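Local coordinates for uncharacterized protein MG027 (Mycoplasma genitalium, PDB 1Q8C) that is of unknown function but has an all-helical structure resembling NusB proteins, and so may be related to that family of transcription factors, at residues 122-125 and 126-130; 27-30 and 31-34. All coordinates share one frame; numbering follows the deposited sequence.

In the fold
Contact 1 (122-125 with 126-130) is a run of successive i to i+4 bonds inside helix 120-133. Contact 2 (27-30 with 31-34) is the turn by which the chain leaves helix 14-28 on its way to helix 36-45. They do not touch. Their centres are about 23 Å apart, their nearest atoms about 12 Å, and they lie on opposite sides of the chain's centre. Helix 14-28 relates them, since it runs into contact 2 and also carries Thr15 and Arg18, which face contact 1. No active site is known. A bound sodium ion lies about 11 Å from the side chain of Glu126, and one lies about 10 Å from that of Leu28.

Contact 1. Residues 122-125 and 126-130; sequences LLIS and EALLI
Ile124 and Leu128 lie side by side, one turn apart on the alpha-helix 120-133, part of the NusB-like helical fold. CG2 of Ile124 meets CD1 of Leu128 at 4.2 Å, and the two side chains point the same way.

The backbone holds this spacing with i to i+4 bonds. Leu128 N donates a hydrogen bond to Ile124 O at 3.0 Å, and Leu129 N donates one to Ser125 O at 2.9 Å. Both donors lie nearly in line with the C=O bond. Ala127 N reaches Leu123 O at 2.8 Å with more bend, the N-H...O angle being 141°.

Leu122 O is gripped twice. Glu126 N donates to it at 3.0 Å along a fairly straight N-H...O line of 161°. Ser125 folds its hydroxyl back over its own helix (chi1 66°), placing OG between its backbone N and carbonyl carbon, and OG donates to the same oxygen at 3.0 Å. Both donors approach from one face of the carbonyl, with Ser125 OG well above its plane.

Further out, Ala127 and Ile130 pack on Val105 of helix 100-116, and Ile130 also touches Ile19 of helix 14-28. The side chain of Glu126 lies beside that of Leu122, pointing the same way, and its chain bends at chi2. Its carboxylate reaches helix 14-28, where OE1 makes a long, weak ion pair with Arg18 and OE2 is hydrogen-bonded to Thr15 OG1.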
# COMPACT_ATOMS: atom_id res chain seq x y z
N LEU A 122 9.23 -2.59 -10.07
CA LEU A 122 7.85 -2.92 -10.43
C LEU A 122 6.85 -2.27 -9.47
O LEU A 122 5.84 -1.74 -9.92
CB LEU A 122 7.62 -4.44 -10.48
CG LEU A 122 6.20 -4.90 -10.86
CD1 LEU A 122 5.82 -4.31 -12.18
CD2 LEU A 122 6.08 -6.41 -10.94
N LEU A 123 7.14 -2.32 -8.17
CA LEU A 123 6.28 -1.76 -7.12
C LEU A 123 6.12 -0.25 -7.28
O LEU A 123 5.00 0.28 -7.23
CB LEU A 123 6.86 -2.07 -5.72
CG LEU A 123 6.77 -3.51 -5.20
CD1 LEU A 123 7.62 -3.74 -4.01
CD2 LEU A 123 5.35 -3.82 -4.85
N ILE A 124 7.23 0.45 -7.48
CA ILE A 124 7.18 1.89 -7.66
C ILE A 124 6.40 2.27 -8.92
O ILE A 124 5.49 3.09 -8.85
CB ILE A 124 8.62 2.52 -7.65
CG1 ILE A 124 9.21 2.47 -6.23
CG2 ILE A 124 8.58 3.98 -8.17
CD1 ILE A 124 10.70 2.79 -6.16
N SER A 125 6.72 1.69 -10.07
CA SER A 125 6.01 2.10 -11.28
C SER A 125 4.53 1.87 -11.08
O SER A 125 3.72 2.76 -11.30
CB SER A 125 6.50 1.33 -12.50
OG SER A 125 6.17 -0.03 -12.38
N GLU A 126 4.20 0.68 -10.59
CA GLU A 126 2.81 0.34 -10.32
C GLU A 126 2.15 1.34 -9.37
O GLU A 126 1.01 1.69 -9.54
CB GLU A 126 2.70 -1.05 -9.72
CG GLU A 126 1.68 -1.90 -10.43
CD GLU A 126 2.25 -2.47 -11.69
OE1 GLU A 126 3.38 -2.96 -11.60
OE2 GLU A 126 1.59 -2.40 -12.74
N ALA A 127 2.88 1.78 -8.36
CA ALA A 127 2.31 2.69 -7.37
C ALA A 127 1.96 4.02 -8.01
O ALA A 127 0.95 4.64 -7.68
CB ALA A 127 3.31 2.91 -6.23
N LEU A 128 2.84 4.47 -8.90
CA LEU A 128 2.70 5.76 -9.56
C LEU A 128 1.57 5.67 -10.57
O LEU A 128 0.86 6.65 -10.81
CB LEU A 128 4.01 6.15 -10.25
CG LEU A 128 5.20 6.40 -9.32
CD1 LEU A 128 6.39 6.99 -10.07
CD2 LEU A 128 4.81 7.31 -8.16
N LEU A 129 1.40 4.47 -11.12
CA LEU A 129 0.30 4.18 -12.02
C LEU A 129 -1.05 4.24 -11.30
O LEU A 129 -2.04 4.69 -11.88
CB LEU A 129 0.51 2.79 -12.64
CG LEU A 129 0.02 2.60 -14.07
CD1 LEU A 129 0.53 3.72 -15.01
CD2 LEU A 129 0.47 1.23 -14.57
N ILE A 130 -1.07 3.81 -10.04
CA ILE A 130 -2.28 3.88 -9.22
C ILE A 130 -2.58 5.32 -8.77
O ILE A 130 -3.73 5.75 -8.70
CB ILE A 130 -2.14 2.94 -8.01
CG1 ILE A 130 -1.96 1.49 -8.51
CG2 ILE A 130 -3.32 3.11 -7.07
CD1 ILE A 130 -2.10 0.41 -7.41

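Contact 2. Residues 27-30 and 31-34; sequences SLLF and FLPK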
# COMPACT_ATOMS: atom_id res chain seq x y z
N SER A 27 -10.20 2.53 3.00
CA SER A 27 -11.48 2.57 3.71
C SER A 27 -11.32 2.26 5.18
O SER A 27 -12.16 2.66 5.99
CB SER A 27 -12.48 1.59 3.08
OG SER A 27 -12.09 0.22 3.29
N LEU A 28 -10.24 1.55 5.52
CA LEU A 28 -9.91 1.17 6.88
C LEU A 28 -9.14 2.25 7.64
O LEU A 28 -9.23 2.32 8.87
CB LEU A 28 -9.04 -0.10 6.90
CG LEU A 28 -9.54 -1.50 6.51
CD1 LEU A 28 -8.35 -2.43 6.47
CD2 LEU A 28 -10.53 -2.07 7.51
N LEU A 29 -8.37 3.08 6.93
CA LEU A 29 -7.52 4.04 7.64
C LEU A 29 -8.29 5.10 8.42
O LEU A 29 -7.71 5.76 9.28
CB LEU A 29 -6.48 4.68 6.71
CG LEU A 29 -5.46 3.66 6.20
CD1 LEU A 29 -4.58 4.32 5.14
CD2 LEU A 29 -4.61 3.08 7.35
N PHE A 30 -9.58 5.25 8.15
CA PHE A 30 -10.42 6.20 8.85
C PHE A 30 -10.83 5.72 10.25
O PHE A 30 -11.27 6.52 11.07
CB PHE A 30 -11.69 6.46 8.02
CG PHE A 30 -11.44 7.10 6.68
CD1 PHE A 30 -11.39 8.48 6.55
CD2 PHE A 30 -11.25 6.31 5.55
CE1 PHE A 30 -11.16 9.07 5.32
CE2 PHE A 30 -11.02 6.89 4.31
CZ PHE A 30 -10.97 8.27 4.20
N PHE A 31 -10.70 4.42 10.50
CA PHE A 31 -11.24 3.76 11.68
C PHE A 31 -10.27 2.77 12.35
O PHE A 31 -10.69 1.71 12.86
CB PHE A 31 -12.50 2.99 11.28
CG PHE A 31 -13.51 3.82 10.54
CD1 PHE A 31 -14.34 4.68 11.23
CD2 PHE A 31 -13.61 3.77 9.16
CE1 PHE A 31 -15.27 5.47 10.55
CE2 PHE A 31 -14.53 4.56 8.48
CZ PHE A 31 -15.36 5.40 9.18
N LEU A 32 -8.98 3.07 12.34
CA LEU A 32 -8.05 2.09 12.88
C LEU A 32 -7.96 2.23 14.40
O LEU A 32 -8.40 3.25 14.94
CB LEU A 32 -6.69 2.20 12.16
CG LEU A 32 -6.64 1.38 10.86
CD1 LEU A 32 -5.43 0.52 10.84
CD2 LEU A 32 -7.86 0.47 10.62
N PRO A 33 -7.47 1.22 15.12
CA PRO A 33 -6.94 -0.06 14.64
C PRO A 33 -8.00 -1.15 14.75
O PRO A 33 -8.93 -0.99 15.55
CB PRO A 33 -5.86 -0.35 15.67
CG PRO A 33 -6.52 0.12 16.99
CD PRO A 33 -7.37 1.33 16.59
N LYS A 34 -7.83 -2.22 13.98
CA LYS A 34 -8.67 -3.41 14.04
C LYS A 34 -7.73 -4.57 14.22
O LYS A 34 -6.60 -4.51 13.76
CB LYS A 34 -9.44 -3.58 12.71
CG LYS A 34 -10.64 -2.65 12.51
CD LYS A 34 -11.13 -2.64 11.05
CE LYS A 34 -12.68 -2.60 10.96
NZ LYS A 34 -13.33 -3.87 11.46
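Phe31 N donates to Leu28 O, and this i to i+3 bond closes a tight turn where helix 14-28 gives way to loop. The N...O distance is 3.0 Å and the N-H...O angle 164°, though the place of Leu28 O is less sure. Beyond Phe31 the backbone becomes extended, and the peptide bond between Leu32 and Pro33 is cis.

The two phenylalanines meet through CB and ring. CB of Phe30 sits over one face of the Phe31 ring, 3.8 Å from its centroid, as a CH-pi contact. It is offset toward the rim, and its nearest ring atom is Phe31 CE2 at 3.4 Å. With chi1 of -53°, CG of Phe31 stands beside its backbone N, which lays the ring back over Phe30. Ser27 O lies at the edge of this ring, near its plane, 3.7 Å from Phe31 CD2. The Phe30 ring leads away and packs edge-to-face with Phe26.

Leu28 is buried and meets two residues of 31-34. Its CB touches Leu32 CD2 at 3.9 Å. Its CD2 meets Lys34 CD at 3.6 Å, the two side chains crossing at about a right angle. The lysine chain bends at chi3 and chi4, and NZ forms a salt bridge with Asp42 of helix 36-45. Leu28 also packs on Phe64 and Ile39, while Leu29 and Leu32 both lie on Ile68 of helix 55-81. The arrangement is a turn leading from helix 14-28 into the loop before helix 36-45, in a NusB-like all-helical fold.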